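Local coordinates for protein phosphotransferase system, HPr-related proteins (Thermoanaerobacter tengcongensis, PDB 3LE3) that probably acts as a general, sugar-nonspecific phosphocarrier of the phosphoenolpyruvate-dependent sugar phosphotransferase system, which phosphorylates sugars as they enter the cell, at residues V4-K9 with A76-I81; T12-R17 with M48-L53. One frame throughout, in Å; residues are numbered along the deposited sequence.

Contact 1. Residues V4-K9 with A76-I81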
ATOM      1  N   VAL A   4      -4.138  -9.134   1.802  1.00 16.61           N
ATOM      2  CA  VAL A   4      -3.792  -9.543   0.442  1.00 15.84           C
ATOM      3  C   VAL A   4      -2.273  -9.454   0.276  1.00 16.36           C
ATOM      4  O   VAL A   4      -1.630  -8.566   0.848  1.00 16.75           O
ATOM      5  CB  VAL A   4      -4.505  -8.667  -0.617  1.00 10.76           C
ATOM      6  CG1 VAL A   4      -4.084  -7.201  -0.480  1.00 16.15           C
ATOM      7  CG2 VAL A   4      -4.230  -9.181  -2.035  1.00 13.18           C
ATOM      8  N   THR A   5      -1.701 -10.391  -0.477  1.00 12.20           N
ATOM      9  CA  THR A   5      -0.289 -10.331  -0.860  1.00 14.14           C
ATOM     10  C   THR A   5      -0.205  -9.897  -2.327  1.00 12.11           C
ATOM     11  O   THR A   5      -0.913 -10.448  -3.173  1.00 12.87           O
ATOM     12  CB  THR A   5       0.401 -11.703  -0.672  1.00 14.60           C
ATOM     13  OG1 THR A   5       0.319 -12.102   0.706  1.00 15.45           O
ATOM     14  CG2 THR A   5       1.864 -11.638  -1.093  1.00 14.43           C
ATOM     15  N   ILE A   6       0.648  -8.912  -2.627  1.00 12.91           N
ATOM     16  CA  ILE A   6       0.661  -8.289  -3.962  1.00 12.70           C
ATOM     17  C   ILE A   6       2.038  -7.754  -4.392  1.00 13.29           C
ATOM     18  O   ILE A   6       2.781  -7.194  -3.575  1.00 15.40           O
ATOM     19  CB  ILE A   6      -0.428  -7.164  -4.043  1.00 11.28           C
ATOM     20  CG1 ILE A   6      -0.605  -6.655  -5.480  1.00 14.03           C
ATOM     21  CG2 ILE A   6      -0.118  -6.041  -3.041  1.00 12.33           C
ATOM     22  CD1 ILE A   6      -1.843  -5.779  -5.684  1.00 15.38           C
ATOM     23  N   GLU A   7       2.371  -7.931  -5.674  1.00 15.58           N
ATOM     24  CA  GLU A   7       3.608  -7.387  -6.253  1.00 11.75           C
ATOM     25  C   GLU A   7       3.459  -5.921  -6.717  1.00 15.43           C
ATOM     26  O   GLU A   7       2.466  -5.549  -7.347  1.00 14.48           O
ATOM     27  CB  GLU A   7       4.116  -8.263  -7.414  1.00 18.46           C
ATOM     28  CG  GLU A   7       5.353  -7.699  -8.117  1.00 21.01           C
ATOM     29  CD  GLU A   7       5.908  -8.617  -9.197  1.00 28.31           C
ATOM     30  OE1 GLU A   7       5.555  -9.812  -9.215  1.00 32.04           O
ATOM     31  OE2 GLU A   7       6.705  -8.141 -10.032  1.00 25.51           O
ATOM     32  N   ILE A   8       4.448  -5.098  -6.387  1.00 16.19           N
ATOM     33  CA  ILE A   8       4.494  -3.699  -6.821  1.00 14.43           C
ATOM     34  C   ILE A   8       5.301  -3.624  -8.121  1.00 11.82           C
ATOM     35  O   ILE A   8       6.522  -3.822  -8.108  1.00 15.30           O
ATOM     36  CB  ILE A   8       5.151  -2.802  -5.737  1.00 14.20           C
ATOM     37  CG1 ILE A   8       4.445  -2.973  -4.388  1.00 11.65           C
ATOM     38  CG2 ILE A   8       5.166  -1.323  -6.165  1.00 11.19           C
ATOM     39  CD1 ILE A   8       2.988  -2.552  -4.387  1.00 13.83           C
ATOM     40  N   LYS A   9       4.622  -3.350  -9.236  1.00 14.54           N
ATOM     41  CA  LYS A   9       5.217  -3.505 -10.572  1.00 13.40           C
ATOM     42  C   LYS A   9       5.706  -2.229 -11.284  1.00 21.50           C
ATOM     43  O   LYS A   9       6.332  -2.307 -12.351  1.00 18.57           O
ATOM     44  CB  LYS A   9       4.243  -4.254 -11.490  1.00 11.71           C
ATOM     45  CG  LYS A   9       3.919  -5.670 -11.022  1.00 17.42           C
ATOM     46  CD  LYS A   9       3.017  -6.393 -12.013  1.00 22.54           C
ATOM     47  CE  LYS A   9       2.653  -7.782 -11.515  1.00 25.71           C
ATOM     48  NZ  LYS A   9       2.080  -8.606 -12.610  1.00 29.50           N
ATOM     49  N   ALA A  76      -9.681  -0.878  -2.822  1.00 14.57           N
ATOM     50  CA  ALA A  76      -9.176   0.374  -3.390  1.00 17.49           C
ATOM     51  C   ALA A  76      -7.655   0.363  -3.606  1.00 14.76           C
ATOM     52  O   ALA A  76      -7.165   0.793  -4.655  1.00 12.46           O
ATOM     53  CB  ALA A  76      -9.592   1.564  -2.521  1.00 15.45           C
ATOM     54  N   LEU A  77      -6.906  -0.126  -2.623  1.00 14.29           N
ATOM     55  CA  LEU A  77      -5.448  -0.201  -2.758  1.00 12.68           C
ATOM     56  C   LEU A  77      -5.014  -1.187  -3.859  1.00 17.60           C
ATOM     57  O   LEU A  77      -4.083  -0.909  -4.621  1.00 15.70           O
ATOM     58  CB  LEU A  77      -4.791  -0.531  -1.409  1.00 12.17           C
ATOM     59  CG  LEU A  77      -4.896   0.548  -0.321  1.00 14.93           C
ATOM     60  CD1 LEU A  77      -4.456   0.012   1.054  1.00 11.60           C
ATOM     61  CD2 LEU A  77      -4.113   1.816  -0.690  1.00 13.30           C
ATOM     62  N   VAL A  78      -5.699  -2.329  -3.948  1.00 16.68           N
ATOM     63  CA  VAL A  78      -5.428  -3.307  -5.006  1.00 14.07           C
ATOM     64  C   VAL A  78      -5.707  -2.729  -6.394  1.00 16.49           C
ATOM     65  O   VAL A  78      -4.903  -2.877  -7.315  1.00 12.47           O
ATOM     66  CB  VAL A  78      -6.241  -4.613  -4.807  1.00 15.46           C
ATOM     67  CG1 VAL A  78      -6.235  -5.462  -6.078  1.00 17.06           C
ATOM     68  CG2 VAL A  78      -5.688  -5.402  -3.627  1.00 14.35           C
ATOM     69  N   ASP A  79      -6.845  -2.064  -6.550  1.00 14.82           N
ATOM     70  CA  ASP A  79      -7.169  -1.464  -7.844  1.00 17.58           C
ATOM     71  C   ASP A  79      -6.118  -0.431  -8.290  1.00 18.73           C
ATOM     72  O   ASP A  79      -5.701  -0.422  -9.454  1.00 14.01           O
ATOM     73  CB  ASP A  79      -8.578  -0.864  -7.827  1.00 12.50           C
ATOM     74  CG  ASP A  79      -9.659  -1.907  -8.061  1.00 24.15           C
ATOM     75  OD1 ASP A  79      -9.317  -3.081  -8.336  1.00 21.33           O
ATOM     76  OD2 ASP A  79     -10.854  -1.555  -7.975  1.00 28.41           O
ATOM     77  N   LEU A  80      -5.686   0.425  -7.364  1.00 11.07           N
ATOM     78  CA  LEU A  80      -4.669   1.436  -7.659  1.00 11.52           C
ATOM     79  C   LEU A  80      -3.332   0.802  -8.063  1.00 13.85           C
ATOM     80  O   LEU A  80      -2.685   1.236  -9.023  1.00 12.73           O
ATOM     81  CB  LEU A  80      -4.470   2.356  -6.444  1.00 12.93           C
ATOM     82  CG  LEU A  80      -3.395   3.446  -6.542  1.00 17.90           C
ATOM     83  CD1 LEU A  80      -3.752   4.492  -7.581  1.00 10.70           C
ATOM     84  CD2 LEU A  80      -3.148   4.111  -5.177  1.00 14.14           C
ATOM     85  N   ILE A  81      -2.920  -0.222  -7.327  1.00 11.78           N
ATOM     86  CA  ILE A  81      -1.654  -0.908  -7.598  1.00 12.48           C
ATOM     87  C   ILE A  81      -1.683  -1.639  -8.943  1.00 14.41           C
ATOM     88  O   ILE A  81      -0.681  -1.655  -9.668  1.00 15.63           O
ATOM     89  CB  ILE A  81      -1.300  -1.902  -6.459  1.00 15.32           C
ATOM     90  CG1 ILE A  81      -0.872  -1.139  -5.200  1.00 11.92           C
ATOM     91  CG2 ILE A  81      -0.188  -2.864  -6.901  1.00 17.25           C
ATOM     92  CD1 ILE A  81      -0.882  -1.995  -3.927  1.00 11.83           C
TER
HETATM   93  O   HOH W   1       2.264  -1.431  -9.275  1.00 16.24           O
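Ile81 is the main bump on the helical side, and Ile6 and Ile8 of the strand side make the hollow that receives it. In Ile6, CG1 anti to the backbone N (chi1 -170°) and a nearly straight chi2 (168°) carry CD1 away from the strand to meet Ile81 tip to tip, 3.6 Å from Ile81 CG2. That same CG2 methyl rests 3.8 Å from the carbonyl oxygen Glu7 O, against the backbone between the two strand-side isoleucines. The other branch of Ile81 lies across the end of Ile8, with CD1 to CD1 at 3.9 Å. A beta-branched residue suits position 81 because its two arms can serve two neighbours at once. Segment 76-81 belongs to helix 70-82, one of three helices that cover a face of the four-stranded antiparallel sheet in the open-faced sandwich of the HPr fold. Strand 2-7 is an edge strand of that sheet, bonded through its backbone to strand 60-66, and the helix runs above it nearly parallel: the axes of the two short segments come within 10.1 Å and diverge by 13°. One turn back from Ile81, Val78 offers a smaller knob: its CG2 methyl crosses Val4 at a slant, 4.0 Å from Val4 CG1, and lies more loosely beside Ile6 CD1. One branch of each valine makes a small apolar patch beside the larger isoleucine contact. No direct hydrogen bond crosses the contact, but at its far end a water accepts from Lys9 N at 3.0 Å and donates to Ile81 O at the same length, joining the two backbones.

Contact 2. Residues T12-R17 with M48-L53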
ATOM      1  N   THR A  12       9.147   3.038 -10.118  1.00 18.68           N
ATOM      2  CA  THR A  12       9.754   3.607  -8.907  1.00 18.06           C
ATOM      3  C   THR A  12       9.422   2.855  -7.611  1.00 19.13           C
ATOM      4  O   THR A  12       9.863   3.254  -6.534  1.00 18.23           O
ATOM      5  CB  THR A  12       9.378   5.107  -8.706  1.00 18.85           C
ATOM      6  OG1 THR A  12       7.970   5.234  -8.448  1.00 14.62           O
ATOM      7  CG2 THR A  12       9.741   5.928  -9.933  1.00 21.48           C
ATOM      8  N   GLY A  13       8.663   1.766  -7.707  1.00 17.25           N
ATOM      9  CA  GLY A  13       8.198   1.095  -6.503  1.00 13.31           C
ATOM     10  C   GLY A  13       7.333   2.037  -5.678  1.00 15.54           C
ATOM     11  O   GLY A  13       6.592   2.851  -6.240  1.00 14.08           O
ATOM     12  N   LEU A  14       7.412   1.939  -4.352  1.00 16.98           N
ATOM     13  CA  LEU A  14       6.695   2.889  -3.494  1.00 12.62           C
ATOM     14  C   LEU A  14       7.551   4.140  -3.221  1.00 13.51           C
ATOM     15  O   LEU A  14       7.979   4.384  -2.094  1.00 16.25           O
ATOM     16  CB  LEU A  14       6.208   2.223  -2.191  1.00 12.03           C
ATOM     17  CG  LEU A  14       5.175   1.092  -2.373  1.00 12.63           C
ATOM     18  CD1 LEU A  14       4.612   0.604  -1.026  1.00 11.73           C
ATOM     19  CD2 LEU A  14       4.040   1.505  -3.304  1.00 12.56           C
ATOM     20  N   HIS A  15       7.794   4.917  -4.277  1.00 12.07           N
ATOM     21  CA  HIS A  15       8.527   6.186  -4.190  1.00 18.19           C
ATOM     22  C   HIS A  15       7.900   7.222  -5.120  1.00 14.53           C
ATOM     23  O   HIS A  15       7.079   6.883  -5.972  1.00 17.66           O
ATOM     24  CB  HIS A  15      10.001   5.985  -4.566  1.00 14.77           C
ATOM     25  CG  HIS A  15      10.761   5.131  -3.597  1.00 17.27           C
ATOM     26  ND1 HIS A  15      10.901   3.769  -3.756  1.00 15.52           N
ATOM     27  CD2 HIS A  15      11.401   5.442  -2.445  1.00 16.16           C
ATOM     28  CE1 HIS A  15      11.604   3.280  -2.751  1.00 15.93           C
ATOM     29  NE2 HIS A  15      11.918   4.275  -1.939  1.00 17.74           N
ATOM     30  N   ALA A  16       8.294   8.483  -4.953  1.00 15.44           N
ATOM     31  CA  ALA A  16       7.814   9.570  -5.803  1.00 16.09           C
ATOM     32  C   ALA A  16       6.289   9.675  -5.780  1.00 14.13           C
ATOM     33  O   ALA A  16       5.681   9.529  -4.721  1.00 14.05           O
ATOM     34  CB  ALA A  16       8.322   9.409  -7.228  1.00 18.54           C
ATOM     35  N   ARG A  17       5.682   9.938  -6.938  1.00 14.31           N
ATOM     36  CA  ARG A  17       4.224  10.110  -7.009  1.00 16.77           C
ATOM     37  C   ARG A  17       3.415   8.864  -6.598  1.00 14.70           C
ATOM     38  O   ARG A  17       2.386   8.990  -5.925  1.00 14.26           O
ATOM     39  CB  ARG A  17       3.780  10.610  -8.395  1.00 18.39           C
ATOM     40  CG  ARG A  17       2.291  10.926  -8.470  1.00 20.42           C
ATOM     41  CD  ARG A  17       1.877  11.499  -9.822  1.00 19.24           C
ATOM     42  NE  ARG A  17       0.650  12.286  -9.701  1.00 38.03           N
ATOM     43  CZ  ARG A  17      -0.570  11.815  -9.940  1.00 36.46           C
ATOM     44  NH1 ARG A  17      -0.734  10.558 -10.329  1.00 50.63           N
ATOM     45  NH2 ARG A  17      -1.629  12.600  -9.794  1.00 29.55           N
ATOM     46  N   MET A  48       6.436   8.652   6.112  1.00 14.01           N
ATOM     47  CA  MET A  48       7.746   8.294   6.671  1.00 14.26           C
ATOM     48  C   MET A  48       7.877   6.779   6.822  1.00 18.22           C
ATOM     49  O   MET A  48       8.942   6.207   6.565  1.00 14.75           O
ATOM     50  CB  MET A  48       8.025   9.003   8.012  1.00 11.43           C
ATOM     51  CG  MET A  48       8.175  10.521   7.897  1.00 17.64           C
ATOM     52  SD  MET A  48       8.741  11.398   9.395  1.00 19.52           S
ATOM     53  CE  MET A  48      10.465  10.938   9.405  1.00 19.71           C
ATOM     54  N   GLY A  49       6.792   6.133   7.234  1.00 16.96           N
ATOM     55  CA  GLY A  49       6.775   4.686   7.358  1.00 14.06           C
ATOM     56  C   GLY A  49       6.989   3.987   6.025  1.00 15.28           C
ATOM     57  O   GLY A  49       7.811   3.075   5.920  1.00 17.78           O
ATOM     58  N   ILE A  50       6.249   4.411   5.003  1.00 13.73           N
ATOM     59  CA  ILE A  50       6.397   3.847   3.658  1.00 16.01           C
ATOM     60  C   ILE A  50       7.823   4.030   3.113  1.00 14.05           C
ATOM     61  O   ILE A  50       8.391   3.112   2.525  1.00 18.91           O
ATOM     62  CB  ILE A  50       5.381   4.455   2.665  1.00 12.31           C
ATOM     63  CG1 ILE A  50       3.949   4.027   3.013  1.00 15.39           C
ATOM     64  CG2 ILE A  50       5.732   4.061   1.232  1.00 19.79           C
ATOM     65  CD1 ILE A  50       3.718   2.518   3.014  1.00 17.21           C
ATOM     66  N   MET A  51       8.401   5.211   3.311  1.00 15.36           N
ATOM     67  CA  MET A  51       9.778   5.461   2.883  1.00 16.47           C
ATOM     68  C   MET A  51      10.766   4.516   3.583  1.00 17.75           C
ATOM     69  O   MET A  51      11.684   3.982   2.948  1.00 19.50           O
ATOM     70  CB  MET A  51      10.175   6.931   3.104  1.00 18.50           C
ATOM     71  CG  MET A  51       9.496   7.925   2.153  1.00 18.73           C
ATOM     72  SD  MET A  51      10.108   7.857   0.449  1.00 25.44           S
ATOM     73  CE  MET A  51       8.647   8.329  -0.474  1.00 21.97           C
ATOM     74  N   SER A  52      10.568   4.295   4.880  1.00 15.20           N
ATOM     75  CA  SER A  52      11.472   3.438   5.656  1.00 19.97           C
ATOM     76  C   SER A  52      11.473   1.977   5.194  1.00 21.56           C
ATOM     77  O   SER A  52      12.432   1.243   5.440  1.00 18.86           O
ATOM     78  CB  SER A  52      11.154   3.513   7.158  1.00 18.46           C
ATOM     79  OG  SER A  52      10.003   2.740   7.493  1.00 19.49           O
ATOM     80  N   LEU A  53      10.405   1.565   4.520  1.00 18.24           N
ATOM     81  CA  LEU A  53      10.263   0.184   4.054  1.00 18.99           C
ATOM     82  C   LEU A  53      11.158  -0.148   2.848  1.00 22.24           C
ATOM     83  O   LEU A  53      11.517  -1.310   2.631  1.00 19.74           O
ATOM     84  CB  LEU A  53       8.794  -0.090   3.721  1.00 22.39           C
ATOM     85  CG  LEU A  53       8.161  -1.433   4.076  1.00 29.64           C
ATOM     86  CD1 LEU A  53       8.423  -1.807   5.528  1.00 24.93           C
ATOM     87  CD2 LEU A  53       6.665  -1.364   3.810  1.00 23.88           C
TER
HETATM   88  O   HOH W   2       9.402   2.543  -0.081  1.00 16.51           O
HETATM   89  O   HOH W   3      13.169   4.363   0.672  1.00 23.09           O
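Ile50 faces Leu14, placing its CG2 methyl 3.9 Å from Leu14 CB; CG2 stands anti to the backbone N, and the side chain also packs on Phe22 and Val23 of helix 16-26. Two branched aliphatic residues suit this buried spot. The backbones beside them are joined by a water that donates to both Ile50 O (2.9 Å) and Leu14 O, the carbonyl of a residue at the centre of an inverse gamma turn. Next comes Met51, whose chain bends at chi2 and chi3 to bring SD obliquely to the His15 ring, 4.0 Å from His15 CD2. A long, unbranched thioether can bend to bring its polarisable sulfur to the ring. The carbonyl Met51 O accepts from a second water, which also bonds His15 NE2 at 2.9 Å. At the other edge, ND1 of His15 donates to Thr12 O (3.0 Å), in the ring plane and nearly in line with the C=O bond. His15 lies in the sequence motif of the phosphorylatable histidine of HPr proteins, so this is probably the active-site loop. A phenylalanine in its place would probably leave Thr12 O and the second water without their ring partner and the aromatic group freer to turn. With both ring nitrogens bonded at the edge and the sulfur set obliquely by CD2, the imidazole is probably held against rotation, while water rather than direct hydrogen bonds carries the polar link to helix 47-53.

How the contacts relate
From the N terminus, the chain runs through edge strand 2-7, most of which joins the residues just after it in contact 1, and then through the loop and start of helix 16-26 that supply contact 2. Contact 2 closes first, when the chain, having passed strands 32-37 and 40-43, reaches helix 47-53. After strand 60-66, helix 70-82 closes contact 1, so the shorter loop lies wholly within the longer one. Contact 1 thus ties the last helix to the edge of the sheet, whereas contact 2 ties the probable active-site loop to the short middle helix. Their centres are 14 Å apart, yet they touch: Ile8 CG2 packs on Gly13 CA at 3.9 Å.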